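Local structure of spindle assembly abnormal protein 6 (Caenorhabditis elegans, 4G79) at residues A[31-43]-A[53-65]. The protein builds the central scaffold of the centriole that ensures its ninefold symmetry, and is required for centrosome biogenesis and duplication. Sequence-based numbering, arbitrary orientation. Where two conformers were deposited one is given.
Sequences AYKTKVKLKISEQ and LKFEISRSDDFEF. With PG4 (tetraethylene glycol), chain F.
T34 sets OG1 anti to its own N (chi1 -180°), and R59, with CG wedged between N and C (chi1 76°) and its chain extended to NE, brings NH1 to that hydroxyl. The two side chains cross at about a right angle: NH1 donates to T34 OG1 at 3.0 Å, within the guanidinium plane, while D61 CB lies over one guanidinium face and R59 CD over the F65 ring. OG1 in turn reaches K35 O, from above that carbonyl's plane. An alanine at T34 has no hydroxyl, so R59 NH1 is left without this acceptor and the guanidinium is likely to be freer to turn.

From here strands 29-44 and 51-58 run antiparallel as a beta hairpin of the SAS-6 N-terminal domain, K37, K39 and S41 forming hydrogen-bonded pairs with S58, E56 and K54. On the buried face L38 CD1 packs on I57 CG2 at 3.8 Å; I40 lies alongside F55, its CG1 3.8 Å from CD2 of the ring and its CG2 over a ring face, near the rim. V36 CG1 meets I57 CB at 3.9 Å, and both side chains touch I109 of strand 106-111. On the face of K37, K39 and S41, one water bridges K37 O and S58 OG, and another links S41 OG (2.7 Å), K54 O and E56 OE1. E56 OE1 also pairs with K6, and K37 NZ with D11. The hairpin is thus two-sided, greasy toward the domain core and, on the other face, bridged by water between its own strands and by charge to K6 and to D11 of strand 7-21.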
loop_
_atom_site.group_PDB
_atom_site.type_symbol
_atom_site.label_atom_id
_atom_site.label_comp_id
_atom_site.label_asym_id
_atom_site.label_seq_id
_atom_site.Cartn_x
_atom_site.Cartn_y
_atom_site.Cartn_z
ATOM N N ALA A 31 -4.363 23.012 1.240
ATOM C CA ALA A 31 -3.445 22.299 0.372
ATOM C C ALA A 31 -2.907 23.161 -0.732
ATOM O O ALA A 31 -3.658 23.851 -1.411
ATOM C CB ALA A 31 -4.140 21.080 -0.229
ATOM N N TYR A 32 -1.614 23.065 -0.952
ATOM C CA TYR A 32 -0.918 23.738 -2.028
ATOM C C TYR A 32 0.120 22.858 -2.641
ATOM O O TYR A 32 0.861 22.187 -1.913
ATOM C CB TYR A 32 -0.207 25.003 -1.528
ATOM C CG TYR A 32 -1.131 26.080 -1.011
ATOM C CD1 TYR A 32 -1.997 26.750 -1.866
ATOM C CD2 TYR A 32 -1.097 26.470 0.324
ATOM C CE1 TYR A 32 -2.820 27.770 -1.402
ATOM C CE2 TYR A 32 -1.933 27.478 0.803
ATOM C CZ TYR A 32 -2.767 28.146 -0.070
ATOM O OH TYR A 32 -3.583 29.148 0.398
ATOM N N LYS A 33 0.288 22.959 -3.968
ATOM C CA LYS A 33 1.448 22.339 -4.624
ATOM C C LYS A 33 2.604 23.272 -4.347
ATOM O O LYS A 33 2.414 24.498 -4.354
ATOM C CB LYS A 33 1.230 22.170 -6.141
ATOM C CG LYS A 33 0.076 21.252 -6.529
ATOM C CD LYS A 33 0.495 19.801 -6.474
ATOM C CE LYS A 33 -0.596 18.862 -6.938
ATOM N NZ LYS A 33 -0.681 18.817 -8.419
ATOM N N THR A 34 3.772 22.724 -4.050
ATOM C CA THR A 34 4.959 23.535 -3.758
ATOM C C THR A 34 6.217 22.833 -4.252
ATOM O O THR A 34 6.290 21.598 -4.221
ATOM C CB THR A 34 5.077 23.842 -2.235
ATOM O OG1 THR A 34 6.252 24.648 -2.015
ATOM C CG2 THR A 34 5.191 22.565 -1.360
ATOM N N LYS A 35 7.182 23.614 -4.735
ATOM C CA LYS A 35 8.492 23.071 -5.064
ATOM C C LYS A 35 9.209 22.855 -3.738
ATOM O O LYS A 35 9.173 23.724 -2.857
ATOM C CB LYS A 35 9.299 24.003 -5.981
ATOM C CG LYS A 35 8.737 24.144 -7.388
ATOM C CD LYS A 35 9.564 25.113 -8.233
ATOM C CE LYS A 35 8.857 25.533 -9.506
ATOM N NZ LYS A 35 7.796 26.550 -9.256
ATOM N N VAL A 36 9.838 21.700 -3.588
ATOM C CA VAL A 36 10.582 21.334 -2.370
ATOM C C VAL A 36 11.936 20.771 -2.785
ATOM O O VAL A 36 12.021 20.070 -3.791
ATOM C CB VAL A 36 9.784 20.319 -1.489
ATOM C CG1 VAL A 36 10.628 19.739 -0.355
ATOM C CG2 VAL A 36 8.522 20.937 -0.922
ATOM N N LYS A 37 12.994 21.072 -2.023
ATOM C CA LYS A 37 14.291 20.478 -2.347
ATOM C C LYS A 37 14.446 19.252 -1.468
ATOM O O LYS A 37 14.357 19.348 -0.244
ATOM C CB LYS A 37 15.470 21.454 -2.180
ATOM C CG LYS A 37 16.847 20.814 -2.475
ATOM C CD LYS A 37 17.958 21.860 -2.644
ATOM C CE LYS A 37 18.022 22.490 -4.027
ATOM N NZ LYS A 37 18.354 21.502 -5.097
ATOM N N LEU A 38 14.658 18.099 -2.101
ATOM C CA LEU A 38 14.867 16.843 -1.390
ATOM C C LEU A 38 16.295 16.412 -1.586
ATOM O O LEU A 38 16.774 16.341 -2.719
ATOM C CB LEU A 38 13.910 15.745 -1.892
ATOM C CG LEU A 38 14.204 14.290 -1.365
ATOM C CD1 LEU A 38 14.057 14.211 0.167
ATOM C CD2 LEU A 38 13.310 13.270 -2.041
ATOM N N LYS A 39 16.966 16.128 -0.485
ATOM C CA LYS A 39 18.339 15.609 -0.491
ATOM C C LYS A 39 18.360 14.282 0.204
ATOM O O LYS A 39 17.800 14.150 1.302
ATOM C CB LYS A 39 19.325 16.559 0.209
ATOM C CG LYS A 39 19.380 17.960 -0.373
ATOM C CD LYS A 39 20.395 18.812 0.433
ATOM C CE LYS A 39 20.558 20.209 -0.098
ATOM N NZ LYS A 39 21.447 21.029 0.780
ATOM N N ILE A 40 19.051 13.313 -0.406
ATOM C CA ILE A 40 19.263 11.981 0.191
ATOM C C ILE A 40 20.754 11.776 0.200
ATOM O O ILE A 40 21.421 12.039 -0.807
ATOM C CB ILE A 40 18.516 10.822 -0.519
ATOM C CG1 ILE A 40 16.993 11.129 -0.667
ATOM C CG2 ILE A 40 18.740 9.479 0.231
ATOM C CD1 ILE A 40 16.233 10.114 -1.768
ATOM N N SER A 41 21.281 11.379 1.354
ATOM C CA SER A 41 22.717 11.116 1.491
ATOM C C SER A 41 22.962 9.932 2.387
ATOM O O SER A 41 22.046 9.475 3.066
ATOM C CB SER A 41 23.394 12.368 2.059
ATOM O OG SER A 41 22.864 12.713 3.328
ATOM N N GLU A 42 24.186 9.368 2.342
ATOM C CA GLU A 42 24.595 8.326 3.258
ATOM C C GLU A 42 25.723 8.898 4.089
ATOM O O GLU A 42 26.494 9.745 3.605
ATOM C CB GLU A 42 24.991 6.998 2.579
ATOM C CG GLU A 42 26.293 7.040 1.814
ATOM C CD GLU A 42 26.633 5.718 1.173
ATOM O OE1 GLU A 42 26.186 5.503 0.028
ATOM O OE2 GLU A 42 27.370 4.913 1.791
ATOM N N GLN A 43 25.779 8.499 5.353
ATOM C CA GLN A 43 26.812 8.988 6.264
ATOM C C GLN A 43 27.095 7.991 7.339
ATOM O O GLN A 43 26.321 7.076 7.580
ATOM C CB GLN A 43 26.415 10.349 6.901
ATOM C CG GLN A 43 25.185 10.265 7.831
ATOM C CD GLN A 43 24.681 11.624 8.253
ATOM O OE1 GLN A 43 24.847 12.613 7.549
ATOM N NE2 GLN A 43 23.995 11.689 9.381
ATOM N N LEU A 53 21.213 6.570 6.419
ATOM C CA LEU A 53 20.722 7.337 5.268
ATOM C C LEU A 53 20.166 8.596 5.848
ATOM O O LEU A 53 19.604 8.516 6.937
ATOM C CB LEU A 53 19.645 6.607 4.463
ATOM C CG LEU A 53 20.078 5.366 3.701
ATOM C CD1 LEU A 53 18.863 4.771 2.984
ATOM C CD2 LEU A 53 21.177 5.707 2.677
ATOM N N LYS A 54 20.321 9.755 5.190
ATOM C CA LYS A 54 19.767 10.998 5.729
ATOM C C LYS A 54 18.816 11.588 4.703
ATOM O O LYS A 54 19.184 11.676 3.547
ATOM C CB LYS A 54 20.892 11.989 6.089
ATOM C CG LYS A 54 20.387 13.288 6.708
ATOM C CD LYS A 54 21.492 13.951 7.460
ATOM C CE LYS A 54 21.034 15.299 7.987
ATOM N NZ LYS A 54 20.348 15.153 9.298
ATOM N N PHE A 55 17.579 11.949 5.114
ATOM C CA PHE A 55 16.585 12.571 4.222
ATOM C C PHE A 55 16.409 13.981 4.663
ATOM O O PHE A 55 16.273 14.212 5.866
ATOM C CB PHE A 55 15.240 11.822 4.255
ATOM C CG PHE A 55 15.290 10.478 3.587
ATOM C CD1 PHE A 55 15.783 9.367 4.261
ATOM C CD2 PHE A 55 14.822 10.314 2.285
ATOM C CE1 PHE A 55 15.826 8.117 3.634
ATOM C CE2 PHE A 55 14.865 9.062 1.667
ATOM C CZ PHE A 55 15.384 7.983 2.340
ATOM N N GLU A 56 16.476 14.940 3.735
ATOM C CA GLU A 56 16.370 16.358 4.111
ATOM C C GLU A 56 15.474 17.075 3.163
ATOM O O GLU A 56 15.607 16.921 1.940
ATOM C CB GLU A 56 17.737 17.067 4.129
ATOM C CG GLU A 56 18.754 16.571 5.157
ATOM C CD GLU A 56 20.140 17.156 4.955
ATOM O OE1 GLU A 56 20.928 16.559 4.184
ATOM O OE2 GLU A 56 20.427 18.229 5.536
ATOM N N ILE A 57 14.539 17.866 3.717
ATOM C CA ILE A 57 13.650 18.659 2.864
ATOM C C ILE A 57 13.753 20.141 3.264
ATOM O O ILE A 57 13.980 20.476 4.431
ATOM C CB ILE A 57 12.186 18.182 2.805
ATOM C CG1 ILE A 57 11.455 18.290 4.149
ATOM C CG2 ILE A 57 11.992 16.806 2.082
ATOM C CD1 ILE A 57 9.942 18.176 3.980
ATOM N N SER A 58 13.639 21.011 2.268
ATOM C CA SER A 58 13.646 22.465 2.446
ATOM C C SER A 58 12.870 23.096 1.328
ATOM O O SER A 58 12.587 22.442 0.322
ATOM C CB SER A 58 15.072 23.020 2.476
ATOM O OG SER A 58 15.770 22.716 1.279
ATOM N N ARG A 59 12.496 24.376 1.496
ATOM C CA ARG A 59 11.822 25.139 0.440
ATOM C C ARG A 59 12.083 26.618 0.699
ATOM O O ARG A 59 12.165 27.048 1.866
ATOM C CB ARG A 59 10.332 24.804 0.288
ATOM C CG ARG A 59 9.438 25.395 1.356
ATOM C CD ARG A 59 8.018 24.929 1.138
ATOM N NE ARG A 59 7.114 25.572 2.081
ATOM C CZ ARG A 59 5.946 26.091 1.747
ATOM N NH1 ARG A 59 5.523 26.039 0.486
ATOM N NH2 ARG A 59 5.178 26.653 2.671
ATOM N N SER A 60 12.230 27.401 -0.392
ATOM C CA SER A 60 12.617 28.801 -0.311
ATOM C C SER A 60 11.504 29.706 0.183
ATOM O O SER A 60 11.786 30.872 0.506
ATOM C CB SER A 60 13.143 29.299 -1.652
ATOM O OG SER A 60 12.131 29.340 -2.642
ATOM N N ASP A 61 10.252 29.191 0.256
ATOM C CA ASP A 61 9.102 29.989 0.747
ATOM C C ASP A 61 9.181 30.274 2.215
ATOM O O ASP A 61 8.533 31.214 2.679
ATOM C CB ASP A 61 7.776 29.230 0.559
ATOM C CG ASP A 61 7.594 28.573 -0.773
ATOM O OD1 ASP A 61 8.363 27.638 -1.077
ATOM O OD2 ASP A 61 6.631 28.918 -1.464
ATOM N N ASP A 62 9.828 29.352 2.967
ATOM C CA ASP A 62 9.842 29.401 4.413
ATOM C C ASP A 62 11.183 28.931 4.967
ATOM O O ASP A 62 11.539 27.754 4.818
ATOM C CB ASP A 62 8.669 28.511 4.917
ATOM C CG ASP A 62 8.429 28.506 6.417
ATOM O OD1 ASP A 62 9.099 29.297 7.140
ATOM O OD2 ASP A 62 7.594 27.706 6.871
ATOM N N PHE A 63 11.907 29.844 5.657
ATOM C CA PHE A 63 13.204 29.536 6.279
ATOM C C PHE A 63 13.043 28.504 7.405
ATOM O O PHE A 63 14.002 27.832 7.751
ATOM C CB PHE A 63 13.908 30.804 6.854
ATOM C CG PHE A 63 13.939 32.119 6.089
ATOM C CD1 PHE A 63 14.210 32.148 4.723
ATOM C CD2 PHE A 63 13.827 33.335 6.762
ATOM C CE1 PHE A 63 14.307 33.370 4.036
ATOM C CE2 PHE A 63 13.916 34.558 6.073
ATOM C CZ PHE A 63 14.149 34.566 4.714
ATOM N N GLU A 64 11.842 28.381 7.972
ATOM C CA GLU A 64 11.539 27.436 9.051
ATOM C C GLU A 64 11.206 26.044 8.512
ATOM O O GLU A 64 11.117 25.108 9.298
ATOM C CB GLU A 64 10.380 27.952 9.918
ATOM C CG GLU A 64 10.758 29.149 10.777
ATOM C CD GLU A 64 9.614 29.732 11.582
ATOM O OE1 GLU A 64 8.502 29.893 11.024
ATOM O OE2 GLU A 64 9.846 30.065 12.767
ATOM N N PHE A 65 11.001 25.915 7.191
ATOM C CA PHE A 65 10.690 24.673 6.505
ATOM C C PHE A 65 12.006 23.953 6.234
ATOM O O PHE A 65 12.595 24.093 5.170
ATOM C CB PHE A 65 9.894 24.949 5.217
ATOM C CG PHE A 65 9.248 23.729 4.621
ATOM C CD1 PHE A 65 9.988 22.833 3.847
ATOM C CD2 PHE A 65 7.913 23.436 4.876
ATOM C CE1 PHE A 65 9.392 21.697 3.306
ATOM C CE2 PHE A 65 7.321 22.290 4.340
ATOM C CZ PHE A 65 8.061 21.442 3.545
HETATM O O1 PG4 F . 14.421 29.423 2.592
HETATM C C1 PG4 F . 15.800 29.596 2.301
HETATM C C2 PG4 F . 16.164 29.044 0.953
HETATM O O2 PG4 F . 15.883 27.650 0.893
HETATM C C3 PG4 F . 16.054 27.113 -0.411
HETATM C C4 PG4 F . 15.458 25.746 -0.522
HETATM O O3 PG4 F . 15.437 25.355 -1.891
HETATM C C5 PG4 F . 14.181 24.832 -2.308
HETATM C C6 PG4 F . 13.604 25.605 -3.446
HETATM O O4 PG4 F . 12.227 25.277 -3.580
HETATM C C7 PG4 F . 11.427 26.354 -4.046
HETATM C C8 PG4 F . 10.412 26.730 -3.006
HETATM O O5 PG4 F . 9.067 26.356 -3.340
HETATM O O HOH W 1 16.734 20.103 1.349
HETATM O O HOH W 2 20.721 14.319 2.915
HETATM O O HOH W 3 22.595 13.595 11.217
#